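Possible substrate binding protein of ABC transporter system (Rhodopseudomonas palustris, PDB 3N0X) probably binds a branched-chain amino acid or a related solute in the periplasm and delivers it to an ABC transporter for uptake. Local coordinates at residues 30-33 with 39-42; 32-37 with 287-292; 271-274 with 280-283. All blocks are in the same frame, centred on the assembly; numbering follows the deposited sequence. Where two conformers were deposited one is given.

Overall arrangement
The three contacts lie on the same side of the chain's centre. Contacts 1 and 2, centres about 7 Å apart, share L32 and E33 near the end of helix 18-35. Contact 1 joins that helix to the turn entering strand 41-42, at one margin of the mixed sheet; contact 2 brings helix 283-302 against it after some 250 residues. Contact 3, centred about 13 Å from contact 2 and 17 Å from contact 1, packs the loop between helices 264-277 and 283-302 against the first of them. Contact 1 closes before contact 3 opens, and contact 3 falls between the two segments of contact 2. Early and late parts of the chain thus meet in one region of the binding-protein fold.

Contact 1: 30-33 with 39-42; sequences MGLE and TMTL
The beta-alpha-beta unit of strand 5-11, helix 18-35 and strand 45-53 contains this contact: M40, in the connection that runs through the short edge strand 41-42, folds back onto L32. M40, a selenomethionine, does the touching with the end of its chain: SE rests 3.7 Å from L32 CB, and CE lies 4.0 Å from L32 CD1. The two side chains cross at about a right angle, the selenium and methyl lying across the leucine stem. Bends at chi2 (-63°) and chi3 (-73°) curl the M40 chain back toward the helix, and SE also comes within 3.9 Å of E33 N. The turn has its own polar framework. T39 OG1 accepts from T41 N at 3.1 Å in an ST turn, while M40 N is bound by T36 OG1, which helps fix M40 with its left-handed backbone. E33 directs its carboxylate away, to a salt bridge with R276. Around this apolar cover, L32 also meets I47 and V49 of strand 45-53 and I7 of strand 5-11, M40 pairs through its backbone with I47, and L42 runs on to V296 and V299 of helix 283-302.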
loop_
_atom_site.group_PDB
_atom_site.type_symbol
_atom_site.label_atom_id
_atom_site.label_comp_id
_atom_site.label_asym_id
_atom_site.label_seq_id
_atom_site.Cartn_x
_atom_site.Cartn_y
_atom_site.Cartn_z
HETATM N N MSE A 30 -6.219 14.108 -10.497
HETATM C CA MSE A 30 -7.138 14.720 -9.519
HETATM C C MSE A 30 -6.382 15.383 -8.368
HETATM O O MSE A 30 -6.794 16.441 -7.875
HETATM C CB MSE A 30 -8.139 13.682 -8.996
HETATM C CG MSE A 30 -9.150 13.342 -10.049
HETATM SE SE MSE A 30 -10.534 12.140 -9.436
HETATM C CE MSE A 30 -11.475 13.384 -8.321
ATOM N N GLY A 31 -5.279 14.773 -7.925
ATOM C CA GLY A 31 -4.470 15.387 -6.908
ATOM C C GLY A 31 -3.800 16.694 -7.322
ATOM O O GLY A 31 -3.727 17.646 -6.534
ATOM N N LEU A 32 -3.319 16.737 -8.572
ATOM C CA LEU A 32 -2.705 17.954 -9.088
ATOM C C LEU A 32 -3.781 19.049 -9.264
ATOM O O LEU A 32 -3.541 20.238 -9.007
ATOM C CB LEU A 32 -1.985 17.672 -10.411
ATOM C CG LEU A 32 -0.754 16.749 -10.339
ATOM C CD1 LEU A 32 -0.249 16.386 -11.747
ATOM C CD2 LEU A 32 0.407 17.432 -9.525
ATOM N N GLU A 33 -4.952 18.632 -9.727
ATOM C CA GLU A 33 -6.107 19.524 -9.818
ATOM C C GLU A 33 -6.429 20.125 -8.421
ATOM O O GLU A 33 -6.577 21.349 -8.237
ATOM C CB GLU A 33 -7.302 18.753 -10.386
ATOM C CG GLU A 33 -8.625 19.533 -10.255
ATOM C CD GLU A 33 -9.842 18.721 -10.663
ATOM O OE1 GLU A 33 -9.668 17.545 -11.074
ATOM O OE2 GLU A 33 -10.980 19.258 -10.560
ATOM N N THR A 39 -5.897 25.129 -11.528
ATOM C CA THR A 39 -5.097 25.929 -12.457
ATOM C C THR A 39 -4.016 25.131 -13.177
ATOM O O THR A 39 -3.534 25.551 -14.233
ATOM C CB THR A 39 -4.402 27.123 -11.779
ATOM O OG1 THR A 39 -3.346 26.675 -10.918
ATOM C CG2 THR A 39 -5.453 28.040 -11.025
HETATM N N MSE A 40 -3.621 23.993 -12.603
HETATM C CA MSE A 40 -2.462 23.241 -13.102
HETATM C C MSE A 40 -1.199 24.118 -13.244
HETATM O O MSE A 40 -0.376 23.904 -14.125
HETATM C CB MSE A 40 -2.806 22.473 -14.401
HETATM C CG MSE A 40 -3.833 21.371 -14.225
HETATM SE SE MSE A 40 -3.236 19.935 -13.020
HETATM C CE MSE A 40 -1.955 19.093 -14.153
ATOM N N THR A 41 -1.076 25.128 -12.391
ATOM C CA THR A 41 0.131 25.944 -12.312
ATOM C C THR A 41 0.539 26.025 -10.865
ATOM O O THR A 41 -0.312 26.047 -9.980
ATOM C CB THR A 41 -0.040 27.390 -12.819
ATOM O OG1 THR A 41 -0.894 28.123 -11.926
ATOM C CG2 THR A 41 -0.617 27.399 -14.236
ATOM N N LEU A 42 1.852 26.081 -10.646
ATOM C CA LEU A 42 2.451 26.136 -9.326
ATOM C C LEU A 42 3.570 27.166 -9.348
ATOM O O LEU A 42 4.561 26.979 -10.063
ATOM C CB LEU A 42 3.038 24.763 -8.943
ATOM C CG LEU A 42 3.663 24.680 -7.545
ATOM C CD1 LEU A 42 2.603 24.872 -6.449
ATOM C CD2 LEU A 42 4.360 23.312 -7.405
#

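Contact 2: 32-37 with 287-292; sequences LEYATK and GGFSAA
A292 and L32 meet through the nearest CA atoms of the two segments, 5.5 Å apart, and A292 has the largest area buried by the contact. A292 CB points at the partner helix. It sits 3.6 Å from L32 N and 3.8 Å from L32 CG, touching both the backbone and the base of the leucine fork, with CD2 alongside. A side chain no larger than a methyl lets the two backbones approach this closely; on the other helix G31, just before L32, has no side chain, and its backbone touches F289 and A292.

One turn earlier on helix 283-302, F289 reaches out to the neighbouring helix. With CG anti to the backbone N (chi1 -161°), the ring extends until its far atom CZ lies 3.6 Å from Y34 CB and 3.8 Å from Y34 CG. The two rings themselves meet at an oblique tilt, planes at 51° and centroids 5.8 Å apart. W268 and I265 of helix 264-277 touch both aromatic residues, making this a three-helix junction.

Just beyond, helix 18-35 ends in a Schellman motif with K37 as its C-prime residue. Its K37 N bonds to Y34 O, and L32 O is held from opposite faces by T36 N and by T36 OG1, the latter at 2.7 Å.

No hydrogen bond joins the two segments. L32 O is satisfied by T36 at the end of its own helix, and T36 OG1 additionally takes M40 N from the following turn. What passes between the helices is apolar packing, which suggests that the fit rests mainly on shape: a methyl against a backbone and a ring against a side-chain stem.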
loop_
_atom_site.group_PDB
_atom_site.type_symbol
_atom_site.label_atom_id
_atom_site.label_comp_id
_atom_site.label_asym_id
_atom_site.label_seq_id
_atom_site.Cartn_x
_atom_site.Cartn_y
_atom_site.Cartn_z
ATOM N N LEU A 32 -3.319 16.737 -8.572
ATOM C CA LEU A 32 -2.705 17.954 -9.088
ATOM C C LEU A 32 -3.781 19.049 -9.264
ATOM O O LEU A 32 -3.541 20.238 -9.007
ATOM C CB LEU A 32 -1.985 17.672 -10.411
ATOM C CG LEU A 32 -0.754 16.749 -10.339
ATOM C CD1 LEU A 32 -0.249 16.386 -11.747
ATOM C CD2 LEU A 32 0.407 17.432 -9.525
ATOM N N GLU A 33 -4.952 18.632 -9.727
ATOM C CA GLU A 33 -6.107 19.524 -9.818
ATOM C C GLU A 33 -6.429 20.125 -8.421
ATOM O O GLU A 33 -6.577 21.349 -8.237
ATOM C CB GLU A 33 -7.302 18.753 -10.386
ATOM C CG GLU A 33 -8.625 19.533 -10.255
ATOM C CD GLU A 33 -9.842 18.721 -10.663
ATOM O OE1 GLU A 33 -9.668 17.545 -11.074
ATOM O OE2 GLU A 33 -10.980 19.258 -10.560
ATOM N N TYR A 34 -6.531 19.251 -7.416
ATOM C CA TYR A 34 -6.842 19.713 -6.051
ATOM C C TYR A 34 -5.774 20.698 -5.568
ATOM O O TYR A 34 -6.100 21.784 -5.036
ATOM C CB TYR A 34 -6.950 18.523 -5.092
ATOM C CG TYR A 34 -7.271 18.926 -3.674
ATOM C CD1 TYR A 34 -6.262 19.189 -2.756
ATOM C CD2 TYR A 34 -8.588 19.001 -3.259
ATOM C CE1 TYR A 34 -6.588 19.592 -1.440
ATOM C CE2 TYR A 34 -8.916 19.353 -1.989
ATOM C CZ TYR A 34 -7.937 19.673 -1.090
ATOM O OH TYR A 34 -8.356 20.029 0.177
ATOM N N ALA A 35 -4.502 20.321 -5.723
ATOM C CA ALA A 35 -3.367 21.087 -5.152
ATOM C C ALA A 35 -3.269 22.455 -5.750
ATOM O O ALA A 35 -2.789 23.368 -5.082
ATOM C CB ALA A 35 -2.066 20.342 -5.375
ATOM N N THR A 36 -3.698 22.606 -7.001
ATOM C CA THR A 36 -3.554 23.850 -7.754
ATOM C C THR A 36 -4.866 24.587 -7.939
ATOM O O THR A 36 -4.938 25.559 -8.715
ATOM C CB THR A 36 -2.925 23.577 -9.150
ATOM O OG1 THR A 36 -3.809 22.785 -9.979
ATOM C CG2 THR A 36 -1.567 22.894 -9.010
ATOM N N LYS A 37 -5.924 24.146 -7.234
ATOM C CA LYS A 37 -7.260 24.740 -7.354
ATOM C C LYS A 37 -7.710 24.802 -8.801
ATOM O O LYS A 37 -8.347 25.787 -9.237
ATOM C CB LYS A 37 -7.334 26.131 -6.736
ATOM C CG LYS A 37 -7.107 26.131 -5.252
ATOM C CD LYS A 37 -7.242 27.546 -4.693
ATOM C CE LYS A 37 -6.800 27.621 -3.240
ATOM N NZ LYS A 37 -7.800 27.024 -2.352
ATOM N N GLY A 287 -3.370 6.563 -3.796
ATOM C CA GLY A 287 -1.925 6.665 -3.895
ATOM C C GLY A 287 -1.414 7.617 -4.959
ATOM O O GLY A 287 -0.462 8.375 -4.728
ATOM N N GLY A 288 -2.076 7.652 -6.107
ATOM C CA GLY A 288 -1.675 8.600 -7.140
ATOM C C GLY A 288 -1.875 10.020 -6.678
ATOM O O GLY A 288 -1.070 10.893 -6.954
ATOM N N PHE A 289 -2.962 10.236 -5.958
ATOM C CA PHE A 289 -3.280 11.551 -5.379
ATOM C C PHE A 289 -2.211 11.931 -4.374
ATOM O O PHE A 289 -1.730 13.070 -4.331
ATOM C CB PHE A 289 -4.680 11.485 -4.732
ATOM C CG PHE A 289 -5.364 12.804 -4.488
ATOM C CD1 PHE A 289 -4.829 13.750 -3.649
ATOM C CD2 PHE A 289 -6.611 13.049 -5.049
ATOM C CE1 PHE A 289 -5.528 14.970 -3.374
ATOM C CE2 PHE A 289 -7.319 14.205 -4.797
ATOM C CZ PHE A 289 -6.769 15.157 -3.943
ATOM N N SER A 290 -1.821 10.979 -3.527
ATOM C CA SER A 290 -0.783 11.213 -2.543
ATOM C C SER A 290 0.538 11.601 -3.195
ATOM O O SER A 290 1.238 12.521 -2.708
ATOM C CB SER A 290 -0.600 9.991 -1.649
ATOM O OG SER A 290 -1.837 9.696 -0.998
ATOM N N ALA A 291 0.912 10.911 -4.274
ATOM C CA ALA A 291 2.110 11.282 -5.011
ATOM C C ALA A 291 2.029 12.700 -5.592
ATOM O O ALA A 291 3.045 13.439 -5.542
ATOM C CB ALA A 291 2.414 10.266 -6.109
ATOM N N ALA A 292 0.869 13.087 -6.092
ATOM C CA ALA A 292 0.674 14.427 -6.613
ATOM C C ALA A 292 0.967 15.429 -5.528
ATOM O O ALA A 292 1.622 16.467 -5.743
ATOM C CB ALA A 292 -0.793 14.599 -7.171
#

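Contact 3: 271-274 with 280-283; sequences TEHQ and PPDF
The imidazole of H273 lies under the peptide link between P280 and P281, with P281 N 3.5 Å above one ring face and displaced toward the rim. P280 O approaches the same ring obliquely, 3.5 Å from CE1, and F277 of the same helix meets it edge-to-face. ND1 is spent on a hydrogen bond to A279 O, which helps fix the rotation of the ring. A chi1 of -163°, placing CG opposite the backbone N, swings the imidazole out from the helix to lie beneath the chain that returns past it. The P281 ring contributes its CD, 4.1 Å from H273 CB, as the two side chains slide past each other in opposite directions. Replacing H273 by an alanine would probably leave A279 O without its mate and open a gap under the two prolines. Beyond them D282 occupies the N-cap position of helix 283-302. Its OD1 accepts from F283 N at 2.8 Å, which is not a capping bond, using the anti side and 29° out of the carboxylate plane, while OD2 takes L238 N and D282 N bonds to T285 OG1. The contact thus closes the short loop from helix 264-277 into helix 283-302. P281 also packs back on L269 and V270 of the former, and H273 touches T26 and M30, setting the loop beside helix 18-35.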
loop_
_atom_site.group_PDB
_atom_site.type_symbol
_atom_site.label_atom_id
_atom_site.label_comp_id
_atom_site.label_asym_id
_atom_site.label_seq_id
_atom_site.Cartn_x
_atom_site.Cartn_y
_atom_site.Cartn_z
ATOM N N THR A 271 -16.317 12.449 -3.430
ATOM C CA THR A 271 -17.477 13.065 -4.052
ATOM C C THR A 271 -17.286 13.294 -5.542
ATOM O O THR A 271 -18.152 12.952 -6.383
ATOM C CB THR A 271 -17.795 14.366 -3.350
ATOM O OG1 THR A 271 -18.138 14.077 -1.989
ATOM C CG2 THR A 271 -18.970 15.087 -4.025
ATOM N N GLU A 272 -16.123 13.820 -5.906
ATOM C CA GLU A 272 -15.874 14.137 -7.298
ATOM C C GLU A 272 -15.636 12.897 -8.134
ATOM O O GLU A 272 -16.014 12.840 -9.291
ATOM C CB GLU A 272 -14.695 15.104 -7.387
ATOM C CG GLU A 272 -14.614 15.807 -8.690
ATOM C CD GLU A 272 -15.856 16.646 -9.050
ATOM O OE1 GLU A 272 -16.413 17.349 -8.179
ATOM O OE2 GLU A 272 -16.244 16.599 -10.223
ATOM N N HIS A 273 -14.980 11.898 -7.548
ATOM C CA HIS A 273 -14.737 10.643 -8.254
ATOM C C HIS A 273 -16.068 9.979 -8.553
ATOM O O HIS A 273 -16.291 9.459 -9.651
ATOM C CB HIS A 273 -13.812 9.731 -7.439
ATOM C CG HIS A 273 -13.190 8.610 -8.227
ATOM N ND1 HIS A 273 -13.876 7.455 -8.546
ATOM C CD2 HIS A 273 -11.945 8.467 -8.762
ATOM C CE1 HIS A 273 -13.077 6.642 -9.220
ATOM N NE2 HIS A 273 -11.898 7.224 -9.368
ATOM N N GLN A 274 -16.992 10.027 -7.612
ATOM C CA GLN A 274 -18.314 9.409 -7.850
ATOM C C GLN A 274 -19.074 10.172 -8.912
ATOM O O GLN A 274 -19.725 9.560 -9.770
ATOM C CB GLN A 274 -19.146 9.300 -6.565
ATOM C CG GLN A 274 -20.410 8.382 -6.730
ATOM C CD GLN A 274 -20.078 6.898 -6.727
ATOM O OE1 GLN A 274 -19.056 6.473 -6.186
ATOM N NE2 GLN A 274 -20.953 6.096 -7.353
ATOM N N PRO A 280 -16.465 4.671 -6.602
ATOM C CA PRO A 280 -15.561 5.256 -5.622
ATOM C C PRO A 280 -14.080 5.092 -5.979
ATOM O O PRO A 280 -13.704 4.209 -6.819
ATOM C CB PRO A 280 -15.885 4.498 -4.336
ATOM C CG PRO A 280 -16.675 3.316 -4.736
ATOM C CD PRO A 280 -16.966 3.357 -6.179
ATOM N N PRO A 281 -13.229 5.949 -5.376
ATOM C CA PRO A 281 -11.802 5.782 -5.513
ATOM C C PRO A 281 -11.344 4.512 -4.816
ATOM O O PRO A 281 -11.946 4.098 -3.823
ATOM C CB PRO A 281 -11.228 7.013 -4.813
ATOM C CG PRO A 281 -12.257 7.431 -3.836
ATOM C CD PRO A 281 -13.588 7.023 -4.420
ATOM N N ASP A 282 -10.259 3.946 -5.317
ATOM C CA ASP A 282 -9.637 2.723 -4.748
ATOM C C ASP A 282 -8.173 3.015 -4.333
ATOM O O ASP A 282 -7.699 4.174 -4.374
ATOM C CB ASP A 282 -9.770 1.595 -5.789
ATOM C CG ASP A 282 -9.873 0.157 -5.168
ATOM O OD1 ASP A 282 -9.435 -0.060 -4.011
ATOM O OD2 ASP A 282 -10.367 -0.747 -5.920
ATOM N N PHE A 283 -7.452 1.967 -3.907
ATOM C CA PHE A 283 -6.056 2.097 -3.455
ATOM C C PHE A 283 -5.243 2.988 -4.385
ATOM O O PHE A 283 -4.511 3.882 -3.951
ATOM C CB PHE A 283 -5.322 0.731 -3.445
ATOM C CG PHE A 283 -5.547 -0.152 -2.219
ATOM C CD1 PHE A 283 -6.674 -0.083 -1.410
ATOM C CD2 PHE A 283 -4.599 -1.114 -1.921
ATOM C CE1 PHE A 283 -6.824 -0.976 -0.317
ATOM C CE2 PHE A 283 -4.721 -1.931 -0.811
ATOM C CZ PHE A 283 -5.849 -1.875 -0.032
#